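Local coordinates for cyclodipeptide synthase, BtCDPS (Bacillus thermoamylovorans, PDB 6ZTU), which probably makes cyclodipeptides by joining two aminoacyl groups delivered by aminoacyl-tRNAs, at residues F56-E67 and R106-K117. Residues are numbered along the deposited sequence; the frame is centred on the assembly and turned at random.
Sequences FKNVTVLLAGDE and REIDIYTFSDFK. With 0RE ((2S)-hexane-1,2-diol), chain B.
V61 pairs with I110, L62 with Y111 and L63 with T112 as parallel neighbours at one border of a Rossmann-like sheet, strand 110-112 being outermost within the chain. The backbone bonds V61 N to D109 O, Y111 N to V61 O and L63 N to Y111 O are nearly straight, the last 2.8 Å long at 171°, whereas F113 N to L63 O is bent to 136°. On the face packed against helix 79-103, V61 and I110 lie side by side, while L63 CD1 meets I110 CG2 at 3.6 Å. On the other face T60 OG1, also bonded to H28, donates to the anti lone pair of D109 OD2 (2.7 Å); Y111 OH binds D109 OD1, so both carboxylate oxygens are held. Before the strands, R106, bent at chi2, turns its guanidinium edge to the chain: NH2 reaches F56 O and NH1 reaches K57 O, each at 2.8 Å, with V59 CG2 over one face. A leucine in place of R106 would probably leave these two carbonyls, and S53 O, without the guanidinium donor. Beyond the strands, A64 borders the hexanediol pocket and F113 holds CG between its backbone N and carbonyl carbon (chi1 60°), which brings the ring beneath the backbone, G65 N standing 3.2 Å above its centre. S114 OG then accepts from D66 N at 2.8 Å.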
loop_
_atom_site.group_PDB
_atom_site.type_symbol
_atom_site.label_atom_id
_atom_site.label_comp_id
_atom_site.label_asym_id
_atom_site.label_seq_id
_atom_site.Cartn_x
_atom_site.Cartn_y
_atom_site.Cartn_z
ATOM N N PHE A 56 5.377 7.035 -16.281
ATOM C CA PHE A 56 6.047 5.756 -16.095
ATOM C C PHE A 56 5.848 4.821 -17.282
ATOM O O PHE A 56 4.812 4.846 -17.948
ATOM C CB PHE A 56 5.543 5.070 -14.822
ATOM C CG PHE A 56 6.021 5.733 -13.570
ATOM C CD1 PHE A 56 5.327 6.807 -13.030
ATOM C CD2 PHE A 56 7.187 5.312 -12.960
ATOM C CE1 PHE A 56 5.781 7.433 -11.878
ATOM C CE2 PHE A 56 7.644 5.929 -11.816
ATOM C CZ PHE A 56 6.937 6.995 -11.274
ATOM N N LYS A 57 6.852 3.969 -17.511
ATOM C CA LYS A 57 6.754 2.970 -18.573
ATOM C C LYS A 57 5.658 1.951 -18.278
ATOM O O LYS A 57 4.912 1.547 -19.180
ATOM C CB LYS A 57 8.099 2.267 -18.753
ATOM C CG LYS A 57 9.209 3.181 -19.233
ATOM C CD LYS A 57 10.485 2.391 -19.464
ATOM C CE LYS A 57 11.705 3.301 -19.468
ATOM N NZ LYS A 57 12.937 2.537 -19.809
ATOM N N ASN A 58 5.538 1.538 -17.021
ATOM C CA ASN A 58 4.596 0.512 -16.606
ATOM C C ASN A 58 3.899 0.969 -15.339
ATOM O O ASN A 58 4.540 1.542 -14.453
ATOM C CB ASN A 58 5.306 -0.817 -16.340
ATOM C CG ASN A 58 6.112 -1.285 -17.524
ATOM O OD1 ASN A 58 5.572 -1.893 -18.444
ATOM N ND2 ASN A 58 7.410 -1.003 -17.510
ATOM N N VAL A 59 2.600 0.686 -15.256
ATOM C CA VAL A 59 1.733 1.104 -14.163
ATOM C C VAL A 59 0.955 -0.109 -13.670
ATOM O O VAL A 59 0.338 -0.823 -14.470
ATOM C CB VAL A 59 0.748 2.199 -14.612
ATOM C CG1 VAL A 59 -0.181 2.581 -13.478
ATOM C CG2 VAL A 59 1.490 3.412 -15.184
ATOM N N THR A 60 0.958 -0.322 -12.356
ATOM C CA THR A 60 0.162 -1.356 -11.708
ATOM C C THR A 60 -0.561 -0.728 -10.523
ATOM O O THR A 60 -0.037 0.185 -9.877
ATOM C CB THR A 60 1.046 -2.526 -11.231
ATOM O OG1 THR A 60 1.800 -3.040 -12.336
ATOM C CG2 THR A 60 0.199 -3.654 -10.621
ATOM N N VAL A 61 -1.772 -1.207 -10.254
ATOM C CA VAL A 61 -2.572 -0.759 -9.113
ATOM C C VAL A 61 -2.658 -1.902 -8.106
ATOM O O VAL A 61 -3.002 -3.033 -8.471
ATOM C CB VAL A 61 -3.978 -0.319 -9.571
ATOM C CG1 VAL A 61 -4.891 -0.053 -8.388
ATOM C CG2 VAL A 61 -3.876 0.907 -10.463
ATOM N N LEU A 62 -2.363 -1.607 -6.836
ATOM C CA LEU A 62 -2.465 -2.584 -5.754
ATOM C C LEU A 62 -3.653 -2.237 -4.866
ATOM O O LEU A 62 -3.709 -1.137 -4.305
ATOM C CB LEU A 62 -1.190 -2.607 -4.908
ATOM C CG LEU A 62 -1.165 -3.692 -3.821
ATOM C CD1 LEU A 62 -1.047 -5.104 -4.436
ATOM C CD2 LEU A 62 -0.027 -3.415 -2.830
ATOM N N LEU A 63 -4.573 -3.185 -4.716
ATOM C CA LEU A 63 -5.740 -3.069 -3.852
ATOM C C LEU A 63 -5.596 -3.989 -2.648
ATOM O O LEU A 63 -4.782 -4.909 -2.631
ATOM C CB LEU A 63 -7.016 -3.433 -4.617
ATOM C CG LEU A 63 -7.241 -2.739 -5.954
ATOM C CD1 LEU A 63 -8.590 -3.181 -6.537
ATOM C CD2 LEU A 63 -7.191 -1.232 -5.793
ATOM N N ALA A 64 -6.439 -3.758 -1.642
ATOM C CA ALA A 64 -6.361 -4.556 -0.425
ATOM C C ALA A 64 -6.877 -5.973 -0.647
ATOM O O ALA A 64 -7.862 -6.191 -1.361
ATOM C CB ALA A 64 -7.157 -3.885 0.696
ATOM N N GLY A 65 -6.204 -6.929 -0.012
ATOM C CA GLY A 65 -6.584 -8.324 -0.036
ATOM C C GLY A 65 -7.490 -8.685 1.129
ATOM O O GLY A 65 -8.102 -7.822 1.761
ATOM N N ASP A 66 -7.536 -9.991 1.428
ATOM C CA ASP A 66 -8.541 -10.538 2.343
ATOM C C ASP A 66 -8.473 -9.890 3.717
ATOM O O ASP A 66 -9.505 -9.687 4.368
ATOM C CB ASP A 66 -8.356 -12.045 2.493
ATOM C CG ASP A 66 -8.422 -12.778 1.169
ATOM O OD1 ASP A 66 -9.111 -12.292 0.252
ATOM O OD2 ASP A 66 -7.797 -13.851 1.063
ATOM N N GLU A 67 -7.266 -9.585 4.190
ATOM C CA GLU A 67 -7.128 -9.078 5.548
ATOM C C GLU A 67 -7.701 -7.687 5.726
ATOM O O GLU A 67 -7.656 -7.164 6.847
ATOM C CB GLU A 67 -5.651 -9.082 5.960
ATOM C CG GLU A 67 -5.108 -10.445 6.363
ATOM C CD GLU A 67 -4.719 -11.314 5.170
ATOM O OE1 GLU A 67 -4.763 -10.831 4.017
ATOM O OE2 GLU A 67 -4.370 -12.492 5.386
ATOM N N ARG A 106 -3.954 1.824 -21.262
ATOM C CA ARG A 106 -3.060 1.012 -20.449
ATOM C C ARG A 106 -3.667 -0.354 -20.159
ATOM O O ARG A 106 -4.888 -0.500 -20.047
ATOM C CB ARG A 106 -2.769 1.710 -19.116
ATOM C CG ARG A 106 -1.938 2.974 -19.225
ATOM C CD ARG A 106 -0.481 2.621 -19.241
ATOM N NE ARG A 106 0.378 3.792 -19.369
ATOM C CZ ARG A 106 1.698 3.747 -19.253
ATOM N NH1 ARG A 106 2.293 2.587 -19.020
ATOM N NH2 ARG A 106 2.421 4.847 -19.391
ATOM N N GLU A 107 -2.796 -1.350 -19.987
ATOM C CA GLU A 107 -3.249 -2.660 -19.530
ATOM C C GLU A 107 -3.933 -2.544 -18.176
ATOM O O GLU A 107 -3.513 -1.767 -17.314
ATOM C CB GLU A 107 -2.068 -3.623 -19.419
ATOM C CG GLU A 107 -1.270 -3.775 -20.692
ATOM C CD GLU A 107 -1.348 -5.181 -21.242
ATOM O OE1 GLU A 107 -0.293 -5.739 -21.620
ATOM O OE2 GLU A 107 -2.475 -5.726 -21.282
ATOM N N ILE A 108 -4.986 -3.336 -17.987
ATOM C CA ILE A 108 -5.728 -3.346 -16.732
ATOM C C ILE A 108 -4.957 -4.169 -15.707
ATOM O O ILE A 108 -5.359 -5.282 -15.350
ATOM C CB ILE A 108 -7.153 -3.880 -16.940
ATOM C CG1 ILE A 108 -7.784 -3.186 -18.148
ATOM C CG2 ILE A 108 -8.011 -3.621 -15.707
ATOM C CD1 ILE A 108 -7.835 -1.668 -18.020
ATOM N N ASP A 109 -3.851 -3.614 -15.211
ATOM C CA ASP A 109 -2.944 -4.340 -14.329
ATOM C C ASP A 109 -3.295 -3.984 -12.885
ATOM O O ASP A 109 -2.724 -3.067 -12.298
ATOM C CB ASP A 109 -1.499 -4.004 -14.666
ATOM C CG ASP A 109 -0.565 -5.162 -14.421
ATOM O OD1 ASP A 109 -0.901 -6.300 -14.829
ATOM O OD2 ASP A 109 0.504 -4.939 -13.816
ATOM N N ILE A 110 -4.250 -4.723 -12.320
ATOM C CA ILE A 110 -4.793 -4.470 -10.990
ATOM C C ILE A 110 -4.795 -5.780 -10.219
ATOM O O ILE A 110 -5.338 -6.780 -10.699
ATOM C CB ILE A 110 -6.225 -3.903 -11.048
ATOM C CG1 ILE A 110 -6.308 -2.699 -11.996
ATOM C CG2 ILE A 110 -6.731 -3.564 -9.633
ATOM C CD1 ILE A 110 -7.736 -2.198 -12.207
ATOM N N TYR A 111 -4.215 -5.773 -9.020
ATOM C CA TYR A 111 -4.155 -6.951 -8.163
ATOM C C TYR A 111 -4.487 -6.549 -6.732
ATOM O O TYR A 111 -4.354 -5.381 -6.359
ATOM C CB TYR A 111 -2.763 -7.602 -8.187
ATOM C CG TYR A 111 -2.267 -7.841 -9.585
ATOM C CD1 TYR A 111 -1.532 -6.878 -10.263
ATOM C CD2 TYR A 111 -2.570 -9.021 -10.243
ATOM C CE1 TYR A 111 -1.105 -7.094 -11.561
ATOM C CE2 TYR A 111 -2.147 -9.242 -11.532
ATOM C CZ TYR A 111 -1.420 -8.278 -12.187
ATOM O OH TYR A 111 -1.005 -8.514 -13.480
ATOM N N THR A 112 -4.934 -7.521 -5.937
ATOM C CA THR A 112 -4.947 -7.359 -4.485
ATOM C C THR A 112 -3.700 -8.009 -3.898
ATOM O O THR A 112 -3.057 -8.862 -4.527
ATOM C CB THR A 112 -6.192 -7.972 -3.819
ATOM O OG1 THR A 112 -5.991 -9.377 -3.601
ATOM C CG2 THR A 112 -7.441 -7.754 -4.651
ATOM N N PHE A 113 -3.362 -7.617 -2.665
ATOM C CA PHE A 113 -2.179 -8.261 -2.107
ATOM C C PHE A 113 -2.421 -9.713 -1.699
ATOM O O PHE A 113 -1.487 -10.356 -1.218
ATOM C CB PHE A 113 -1.571 -7.437 -0.941
ATOM C CG PHE A 113 -2.477 -7.183 0.258
ATOM C CD1 PHE A 113 -2.949 -8.230 1.044
ATOM C CD2 PHE A 113 -2.756 -5.887 0.654
ATOM C CE1 PHE A 113 -3.743 -7.981 2.169
ATOM C CE2 PHE A 113 -3.541 -5.624 1.785
ATOM C CZ PHE A 113 -4.030 -6.678 2.538
ATOM N N SER A 114 -3.622 -10.257 -1.911
ATOM C CA SER A 114 -3.888 -11.678 -1.719
ATOM C C SER A 114 -3.734 -12.502 -2.994
ATOM O O SER A 114 -3.973 -13.714 -2.959
ATOM C CB SER A 114 -5.300 -11.885 -1.170
ATOM O OG SER A 114 -5.427 -11.311 0.120
ATOM N N ASP A 115 -3.328 -11.893 -4.103
ATOM C CA ASP A 115 -3.303 -12.575 -5.396
ATOM C C ASP A 115 -1.987 -13.297 -5.668
ATOM O O ASP A 115 -1.745 -13.709 -6.817
ATOM C CB ASP A 115 -3.567 -11.573 -6.526
ATOM C CG ASP A 115 -4.997 -11.071 -6.553
ATOM O OD1 ASP A 115 -5.858 -11.676 -5.887
ATOM O OD2 ASP A 115 -5.263 -10.075 -7.244
ATOM N N PHE A 116 -1.137 -13.467 -4.646
ATOM C CA PHE A 116 0.246 -13.901 -4.834
ATOM C C PHE A 116 0.618 -15.055 -3.903
ATOM O O PHE A 116 1.791 -15.290 -3.634
ATOM C CB PHE A 116 1.194 -12.706 -4.674
ATOM C CG PHE A 116 0.974 -11.661 -5.725
ATOM C CD1 PHE A 116 1.707 -11.677 -6.898
ATOM C CD2 PHE A 116 -0.048 -10.722 -5.585
ATOM C CE1 PHE A 116 1.472 -10.739 -7.899
ATOM C CE2 PHE A 116 -0.286 -9.780 -6.577
ATOM C CZ PHE A 116 0.463 -9.793 -7.735
ATOM N N LYS A 117 -0.371 -15.829 -3.462
ATOM C CA LYS A 117 -0.103 -16.969 -2.593
ATOM C C LYS A 117 0.709 -18.053 -3.292
ATOM O O LYS A 117 1.331 -18.879 -2.618
ATOM C CB LYS A 117 -1.424 -17.547 -2.073
ATOM C CG LYS A 117 -2.052 -16.702 -0.956
ATOM C CD LYS A 117 -3.455 -17.171 -0.601
ATOM C CE LYS A 117 -4.436 -16.003 -0.563
ATOM N NZ LYS A 117 -5.825 -16.443 -0.901
HETATM O O01 0RE B . -0.856 0.912 2.841
HETATM C C02 0RE B . -1.239 1.887 1.923
HETATM C C03 0RE B . -0.746 1.473 0.540
HETATM O O04 0RE B . 0.618 1.777 0.419
HETATM C C05 0RE B . -0.983 -0.021 0.364
HETATM C C06 0RE B . -2.477 -0.326 0.469
HETATM C C07 0RE B . -2.659 -1.839 0.435
HETATM C C08 0RE B . -3.371 -2.160 -0.867
HETATM O O HOH W 1 -1.079 -0.556 -16.906
HETATM O O HOH W 2 2.346 -2.781 -15.739
HETATM O O HOH W 3 1.278 -0.069 -18.040
HETATM O O HOH W 4 -8.572 -10.686 -2.744
HETATM O O HOH W 5 -3.914 -12.366 1.933
#